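Local coordinates for protein leucine-rich Immune Molecule 1 (Anopheles gambiae, PDB 3OJA) that probably acts in mosquito innate immunity, using leucine-rich repeats and a helical dimerization domain that pairs it with a partner protein, at residues 91-96 / 108-113; 47-52 / 74-79; 397-402 / 413-418. All coordinates share one frame; numbering follows the deposited sequence.

Interaction 1: residues 91-96 / 108-113; sequences YVQELL and NNNISR. With NAG (2-acetamido-2-deoxy-beta-D-glucopyranose), chain D.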
# COMPACT_ATOMS: atom_id res chain seq x y z
N TYR A 91 30.87 33.40 1.66
CA TYR A 91 29.60 32.76 1.37
C TYR A 91 29.61 32.55 -0.10
O TYR A 91 28.57 32.71 -0.71
CB TYR A 91 28.38 33.65 1.71
CG TYR A 91 28.31 34.09 3.13
CD1 TYR A 91 27.67 33.34 4.07
CD2 TYR A 91 28.89 35.24 3.55
CE1 TYR A 91 27.61 33.73 5.39
CE2 TYR A 91 28.84 35.64 4.87
CZ TYR A 91 28.19 34.88 5.78
OH TYR A 91 28.11 35.25 7.08
N VAL A 92 30.78 32.29 -0.67
CA VAL A 92 30.87 32.09 -2.12
C VAL A 92 30.10 30.84 -2.47
O VAL A 92 30.04 29.95 -1.65
CB VAL A 92 32.31 31.86 -2.53
CG1 VAL A 92 32.36 31.49 -3.96
CG2 VAL A 92 33.07 33.03 -2.29
N GLN A 93 29.53 30.76 -3.67
CA GLN A 93 28.76 29.57 -4.10
C GLN A 93 29.39 28.83 -5.24
O GLN A 93 29.30 27.61 -5.27
CB GLN A 93 27.38 29.92 -4.56
CG GLN A 93 26.46 30.34 -3.51
CD GLN A 93 25.06 30.59 -4.06
OE1 GLN A 93 24.34 29.64 -4.35
NE2 GLN A 93 24.68 31.85 -4.24
N GLU A 94 30.00 29.55 -6.18
CA GLU A 94 30.82 28.90 -7.21
C GLU A 94 32.13 29.64 -7.32
O GLU A 94 32.18 30.83 -7.08
CB GLU A 94 30.09 28.89 -8.53
CG GLU A 94 28.56 28.61 -8.33
CD GLU A 94 27.76 28.47 -9.63
OE1 GLU A 94 28.39 28.41 -10.72
OE2 GLU A 94 26.49 28.43 -9.54
N LEU A 95 33.21 28.93 -7.65
CA LEU A 95 34.55 29.50 -7.55
C LEU A 95 35.35 29.08 -8.74
O LEU A 95 35.43 27.90 -9.01
CB LEU A 95 35.23 28.96 -6.28
CG LEU A 95 36.74 29.17 -6.13
CD1 LEU A 95 37.00 30.64 -6.08
CD2 LEU A 95 37.29 28.43 -4.90
N LEU A 96 35.93 30.03 -9.48
CA LEU A 96 36.77 29.65 -10.63
C LEU A 96 38.13 30.31 -10.51
O LEU A 96 38.20 31.49 -10.34
CB LEU A 96 36.12 30.04 -11.95
CG LEU A 96 34.66 29.66 -12.28
CD1 LEU A 96 33.56 30.48 -11.56
CD2 LEU A 96 34.53 29.85 -13.74
N ASN A 108 34.82 27.13 5.07
CA ASN A 108 33.69 27.92 5.52
C ASN A 108 33.15 28.82 4.48
O ASN A 108 33.13 30.03 4.66
CB ASN A 108 34.06 28.75 6.71
CG ASN A 108 34.50 27.91 7.83
OD1 ASN A 108 34.17 26.72 7.88
ND2 ASN A 108 35.27 28.47 8.74
N ASN A 109 32.67 28.23 3.40
CA ASN A 109 31.89 28.95 2.44
C ASN A 109 30.54 28.28 2.19
O ASN A 109 30.07 27.52 3.06
CB ASN A 109 32.73 29.16 1.18
CG ASN A 109 33.61 30.39 1.29
OD1 ASN A 109 33.20 31.52 0.98
ND2 ASN A 109 34.82 30.18 1.73
N ASN A 110 29.90 28.61 1.08
CA ASN A 110 28.68 27.96 0.63
C ASN A 110 28.97 27.33 -0.74
O ASN A 110 28.13 27.30 -1.63
CB ASN A 110 27.59 29.01 0.54
CG ASN A 110 26.18 28.42 0.32
OD1 ASN A 110 25.86 27.27 0.76
ND2 ASN A 110 25.32 29.23 -0.41
N ILE A 111 30.18 26.84 -0.90
CA ILE A 111 30.65 26.46 -2.21
C ILE A 111 30.02 25.16 -2.67
O ILE A 111 29.99 24.15 -1.92
CB ILE A 111 32.19 26.30 -2.22
CG1 ILE A 111 32.86 27.67 -2.01
CG2 ILE A 111 32.67 25.77 -3.49
CD1 ILE A 111 34.44 27.67 -2.12
N SER A 112 29.55 25.15 -3.91
CA SER A 112 29.08 23.92 -4.54
C SER A 112 29.50 23.72 -5.99
O SER A 112 28.91 22.93 -6.65
CB SER A 112 27.55 23.87 -4.44
OG SER A 112 26.92 24.86 -5.24
N ARG A 113 30.47 24.47 -6.50
CA ARG A 113 31.13 24.20 -7.80
C ARG A 113 32.48 24.90 -7.75
O ARG A 113 32.61 25.98 -7.16
CB ARG A 113 30.41 24.82 -9.00
CG ARG A 113 29.03 24.35 -9.33
CD ARG A 113 29.04 22.99 -10.05
NE ARG A 113 27.78 22.73 -10.75
CZ ARG A 113 26.66 22.28 -10.18
NH1 ARG A 113 26.62 22.03 -8.86
NH2 ARG A 113 25.56 22.09 -10.92
C1 NAG D . 23.88 29.03 -0.40
C2 NAG D . 23.02 30.21 0.08
C3 NAG D . 21.50 30.12 -0.26
C4 NAG D . 21.31 29.59 -1.69
C5 NAG D . 22.03 28.26 -1.81
C6 NAG D . 21.79 27.67 -3.20
C7 NAG D . 23.80 31.64 1.91
C8 NAG D . 23.60 32.03 3.36
N2 NAG D . 23.31 30.44 1.50
O3 NAG D . 20.75 31.34 -0.04
O4 NAG D . 19.94 29.54 -2.08
O5 NAG D . 23.44 28.43 -1.61
O6 NAG D . 22.89 27.93 -4.05
O7 NAG D . 24.41 32.43 1.15
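The carboxamide oxygen of N109 meets the backbone of V92: V92 N lies 3.0 Å from OD1, in the plane of the amide on a lone pair, with a nearly straight N-H...O angle of 164°. Its other polar end, ND2, bonds to the carbonyls of L87 and A106, so the group is gripped by three backbone partners. Further along, the side chains of N110 and Q93 run side by side, with Q93 CG 3.5 Å from N110 ND2 and the amide planes 24° apart. That nitrogen of N110 carries the covalently bound NAG through C1. N110 CG stands opposite its own backbone N (chi1 -170°), which sends the sugar out alongside Q93. The Y91 ring stacks on Y71 and has the acetyl methyl, NAG C8, obliquely beside it. Past the glycosylated asparagine the backbones join through S112 N to Q93 O (2.8 Å) and L95 N to R113 O (3.1 Å); a weak bond runs from N110 N to V92 O. On the buried side I111 CD1 meets L95 CD2 at 4.1 Å. Stacked loops, a consensus-type asparagine bonding back to the preceding turn and regularly placed aliphatics are the signature of adjacent leucine-rich repeats, here with an N-glycan at an Asn-X-Ser site.

Interaction 2: residues 47-52 / 74-79; sequences SQISAA and LDLESL
I49 and A51 lean on the leucines of residues 74-79, joining neighbouring turns of a leucine-rich repeat solenoid. L74 holds CG trans to the backbone N (chi1 174°), which brings its CD1 methyl to 3.9 Å from I49 CB. The CG2 branch of I49 comes within 4.4 Å of L76 CD2. The same CD2 methyl also meets A51 CB at 4.1 Å, so one branch of L76 serves both residues. A51 points its methyl across at the D75 carbonyl and S78 OG, while its own carbonyl oxygen has L79 CD2 3.8 Å away. No direct hydrogen bond crosses; a water does the polar work, donating to I49 O at 3.0 Å and accepting from D75 N at 3.1 Å. In the next shell, I49 also rests on L54 and L70, and L74 on L65, V92 and L95, which continues the aliphatic core from turn to turn. S50 OG bonds to D53 N, just beyond the segment. The chain at 74-79 folds into a type I turn from L76 to L79. It is entered through an Asx turn, in which E77 N reaches D75 OD1 at 3.2 Å, nearly in line with the C-O bond.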
# COMPACT_ATOMS: atom_id res chain seq x y z
N SER A 47 31.88 42.35 -0.89
CA SER A 47 30.88 41.33 -1.22
C SER A 47 30.97 40.89 -2.66
O SER A 47 30.36 39.88 -3.04
CB SER A 47 29.46 41.85 -0.94
OG SER A 47 29.10 42.81 -1.92
N GLN A 48 31.73 41.62 -3.47
CA GLN A 48 32.03 41.24 -4.84
C GLN A 48 33.52 41.45 -5.20
O GLN A 48 34.20 42.23 -4.58
CB GLN A 48 31.13 42.01 -5.81
CG GLN A 48 29.67 41.47 -5.90
CD GLN A 48 29.13 41.33 -7.36
OE1 GLN A 48 28.87 42.33 -8.05
NE2 GLN A 48 28.93 40.08 -7.81
N ILE A 49 34.03 40.79 -6.22
CA ILE A 49 35.40 41.07 -6.64
C ILE A 49 35.50 41.03 -8.13
O ILE A 49 35.18 40.03 -8.77
CB ILE A 49 36.46 40.10 -6.08
CG1 ILE A 49 36.47 40.15 -4.54
CG2 ILE A 49 37.83 40.44 -6.62
CD1 ILE A 49 37.18 41.38 -3.97
N SER A 50 35.99 42.13 -8.69
CA SER A 50 36.16 42.28 -10.11
C SER A 50 37.48 41.68 -10.60
O SER A 50 38.53 42.33 -10.61
CB SER A 50 36.09 43.76 -10.40
OG SER A 50 36.74 44.07 -11.62
N ALA A 51 37.47 40.44 -11.03
CA ALA A 51 38.64 39.90 -11.72
C ALA A 51 39.32 40.94 -12.66
O ALA A 51 40.54 40.99 -12.76
CB ALA A 51 38.24 38.66 -12.51
N ALA A 52 38.55 41.75 -13.37
CA ALA A 52 39.15 42.63 -14.37
C ALA A 52 39.89 43.80 -13.72
O ALA A 52 40.92 44.23 -14.23
CB ALA A 52 38.10 43.12 -15.34
N LEU A 74 32.56 33.85 -7.43
CA LEU A 74 33.84 34.51 -7.32
C LEU A 74 34.67 33.97 -8.46
O LEU A 74 35.05 32.80 -8.40
CB LEU A 74 34.51 34.17 -6.01
CG LEU A 74 35.93 34.73 -5.94
CD1 LEU A 74 35.82 36.24 -6.02
CD2 LEU A 74 36.70 34.28 -4.65
N ASP A 75 34.92 34.82 -9.48
CA ASP A 75 35.58 34.39 -10.74
C ASP A 75 36.97 35.02 -10.94
O ASP A 75 37.08 36.21 -11.16
CB ASP A 75 34.68 34.72 -11.92
CG ASP A 75 35.16 34.11 -13.21
OD1 ASP A 75 36.30 33.59 -13.16
OD2 ASP A 75 34.44 34.14 -14.26
N LEU A 76 38.02 34.23 -10.86
CA LEU A 76 39.36 34.75 -10.91
C LEU A 76 40.18 33.93 -11.87
O LEU A 76 41.42 33.99 -11.89
CB LEU A 76 39.99 34.71 -9.52
CG LEU A 76 39.20 35.55 -8.51
CD1 LEU A 76 39.70 35.43 -7.09
CD2 LEU A 76 39.20 36.98 -8.90
N GLU A 77 39.47 33.12 -12.65
CA GLU A 77 40.03 32.40 -13.77
C GLU A 77 41.00 33.28 -14.52
O GLU A 77 42.02 32.82 -14.98
CB GLU A 77 38.89 32.14 -14.70
CG GLU A 77 38.96 30.92 -15.60
CD GLU A 77 37.54 30.62 -16.08
OE1 GLU A 77 36.71 31.61 -16.07
OE2 GLU A 77 37.24 29.44 -16.41
N SER A 78 40.67 34.56 -14.67
CA SER A 78 41.42 35.40 -15.58
C SER A 78 42.80 35.78 -15.03
O SER A 78 43.69 36.06 -15.82
CB SER A 78 40.61 36.64 -15.95
OG SER A 78 40.27 37.38 -14.80
N LEU A 79 42.97 35.76 -13.70
CA LEU A 79 44.24 36.04 -13.02
C LEU A 79 45.23 34.93 -13.24
O LEU A 79 45.40 34.05 -12.40
CB LEU A 79 44.03 36.17 -11.52
CG LEU A 79 43.00 37.22 -11.18
CD1 LEU A 79 42.97 37.48 -9.69
CD2 LEU A 79 43.31 38.47 -11.96
O HOH W 1 33.53 37.59 -9.00

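Interaction 3: residues 397-402 / 413-418; sequences IELQHA and RAIVKR
I397 and L399 press their aliphatic ends onto one side of the helix at 413-418, while R418 reaches back over the loop between them at E398. In I397, CG1 lies between the backbone N and the carbonyl carbon (chi1 48°) and the chain is extended from there. This brings CD1 across I415 at about a right angle, 3.9 Å from CG1 and equally near CG2. L399 divides its work between its two methyls. CD1 approaches I415 CG1 at 4.1 Å, whereas CD2 lies against the helix backbone, 3.7 Å from A414 O and 3.9 Å from R418 CB, with the A414 methyl beside it. The A414 carbonyl is already used within the helix, where it accepts from R418 N. R418 leaves the helix with CG opposite its backbone N (chi1 179°) and then bends at chi2 (59°), which lays CG and CD along the E398 carbonyl. NE is 3.0 Å from E398 O, but the angle is too poor for a hydrogen bond. NE donates instead to a water at 2.8 Å, and that water also takes a weak bond from E398 N. The carboxylate of E398 remains beyond salt-bridge range, with OE1 4.3 Å from R418 NH2 and well out of the guanidinium plane. The firm ionic partner of R418 is E421, one turn along the helix, which pairs with NH1. I415 also packs on L390, A393 and V394 and on an aromatic side chain of the partner protein chain; R413 forms a salt bridge to an acidic side chain of that chain. Within the LRIM1 dimerization domain the loop between helices 354-393 and 408-486 is thus held to the second helix mainly by aliphatic contact, with a water bridging weakly to E398 N and charge attraction to E398 probably adding little.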
# COMPACT_ATOMS: atom_id res chain seq x y z
N ILE A 397 -18.32 16.62 -5.22
CA ILE A 397 -18.97 15.65 -4.34
C ILE A 397 -20.00 16.45 -3.57
O ILE A 397 -20.20 17.60 -3.90
CB ILE A 397 -18.03 15.06 -3.28
CG1 ILE A 397 -17.26 16.18 -2.60
CG2 ILE A 397 -17.02 14.10 -3.87
CD1 ILE A 397 -16.27 15.68 -1.65
N GLU A 398 -20.61 15.89 -2.53
CA GLU A 398 -21.59 16.62 -1.74
C GLU A 398 -21.29 16.46 -0.30
O GLU A 398 -21.55 15.41 0.25
CB GLU A 398 -23.03 16.10 -1.96
CG GLU A 398 -24.08 17.02 -1.30
CD GLU A 398 -25.42 16.35 -1.01
OE1 GLU A 398 -25.69 15.19 -1.41
OE2 GLU A 398 -26.25 16.99 -0.35
N LEU A 399 -20.81 17.51 0.34
CA LEU A 399 -20.48 17.42 1.75
C LEU A 399 -21.67 17.75 2.62
O LEU A 399 -22.49 18.56 2.24
CB LEU A 399 -19.30 18.37 2.06
CG LEU A 399 -17.98 18.05 1.30
CD1 LEU A 399 -16.91 19.03 1.59
CD2 LEU A 399 -17.47 16.69 1.63
N GLN A 400 -21.78 17.14 3.79
CA GLN A 400 -22.66 17.68 4.84
C GLN A 400 -22.53 19.19 5.10
O GLN A 400 -21.50 19.79 4.81
CB GLN A 400 -22.31 17.04 6.16
CG GLN A 400 -22.95 15.70 6.40
CD GLN A 400 -22.83 15.29 7.87
OE1 GLN A 400 -21.90 15.73 8.59
NE2 GLN A 400 -23.79 14.46 8.33
N HIS A 401 -23.55 19.80 5.73
CA HIS A 401 -23.47 21.23 6.06
C HIS A 401 -22.59 21.50 7.27
O HIS A 401 -22.65 20.79 8.30
CB HIS A 401 -24.84 21.91 6.24
CG HIS A 401 -24.76 23.42 6.16
ND1 HIS A 401 -24.16 24.08 5.11
CD2 HIS A 401 -25.18 24.38 7.02
CE1 HIS A 401 -24.22 25.39 5.31
NE2 HIS A 401 -24.84 25.60 6.46
N ALA A 402 -21.73 22.51 7.10
CA ALA A 402 -20.76 22.90 8.11
C ALA A 402 -21.29 24.16 8.73
O ALA A 402 -21.46 25.17 8.06
CB ALA A 402 -19.42 23.16 7.48
N ARG A 413 -10.50 15.95 5.75
CA ARG A 413 -11.22 14.88 6.43
C ARG A 413 -12.68 14.74 5.94
O ARG A 413 -13.15 13.63 5.72
CB ARG A 413 -11.15 15.03 7.93
CG ARG A 413 -9.75 14.91 8.43
CD ARG A 413 -9.75 15.11 9.88
NE ARG A 413 -8.49 14.73 10.48
CZ ARG A 413 -8.07 15.18 11.67
NH1 ARG A 413 -8.81 16.06 12.38
NH2 ARG A 413 -6.88 14.76 12.15
N ALA A 414 -13.40 15.83 5.71
CA ALA A 414 -14.78 15.67 5.27
C ALA A 414 -14.82 15.04 3.88
O ALA A 414 -15.63 14.15 3.65
CB ALA A 414 -15.52 17.04 5.27
N ILE A 415 -13.93 15.48 2.98
CA ILE A 415 -13.88 14.97 1.62
C ILE A 415 -13.59 13.46 1.58
O ILE A 415 -14.23 12.75 0.84
CB ILE A 415 -12.87 15.74 0.75
CG1 ILE A 415 -13.40 17.15 0.47
CG2 ILE A 415 -12.59 15.01 -0.59
CD1 ILE A 415 -12.31 18.08 0.02
N VAL A 416 -12.63 12.95 2.35
CA VAL A 416 -12.31 11.55 2.27
C VAL A 416 -13.50 10.82 2.86
O VAL A 416 -14.05 9.89 2.22
CB VAL A 416 -10.99 11.22 2.97
CG1 VAL A 416 -11.04 9.84 3.62
CG2 VAL A 416 -9.82 11.39 2.01
N LYS A 417 -13.94 11.27 4.03
CA LYS A 417 -15.11 10.67 4.64
C LYS A 417 -16.27 10.48 3.62
O LYS A 417 -16.90 9.41 3.56
CB LYS A 417 -15.58 11.49 5.83
CG LYS A 417 -16.37 10.71 6.80
CD LYS A 417 -17.27 11.61 7.58
CE LYS A 417 -17.78 10.99 8.92
NZ LYS A 417 -16.68 10.89 10.00
N ARG A 418 -16.55 11.50 2.80
CA ARG A 418 -17.67 11.43 1.87
C ARG A 418 -17.42 10.41 0.76
O ARG A 418 -18.29 9.62 0.44
CB ARG A 418 -17.94 12.81 1.30
CG ARG A 418 -19.05 12.89 0.31
CD ARG A 418 -20.35 12.45 0.88
NE ARG A 418 -21.38 12.42 -0.16
CZ ARG A 418 -22.43 11.61 -0.15
NH1 ARG A 418 -22.60 10.76 0.85
NH2 ARG A 418 -23.30 11.61 -1.14
O HOH W 2 -21.44 13.20 -2.81

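Interactions 1 and 2 are neighbours in the repeat domain, their centres 13 Å apart, and they share a small parallel sheet in which strand 73-75 lies beside strand 91-97. Probable backbone hydrogen bonds join them, L96 O to L76 N at 2.8 Å and E94 O to L74 N at 3.1 Å, so the solenoid runs from one into the other. The glycan belongs to interaction 1; the side chain of L74 in interaction 2 is about 13 Å from a bound NAG. Interaction 3 stands apart in the helical dimerization domain: its centre is 51 Å from that of interaction 1 and 61 Å from that of interaction 2, nearest atoms about 37 Å and about 47 Å apart.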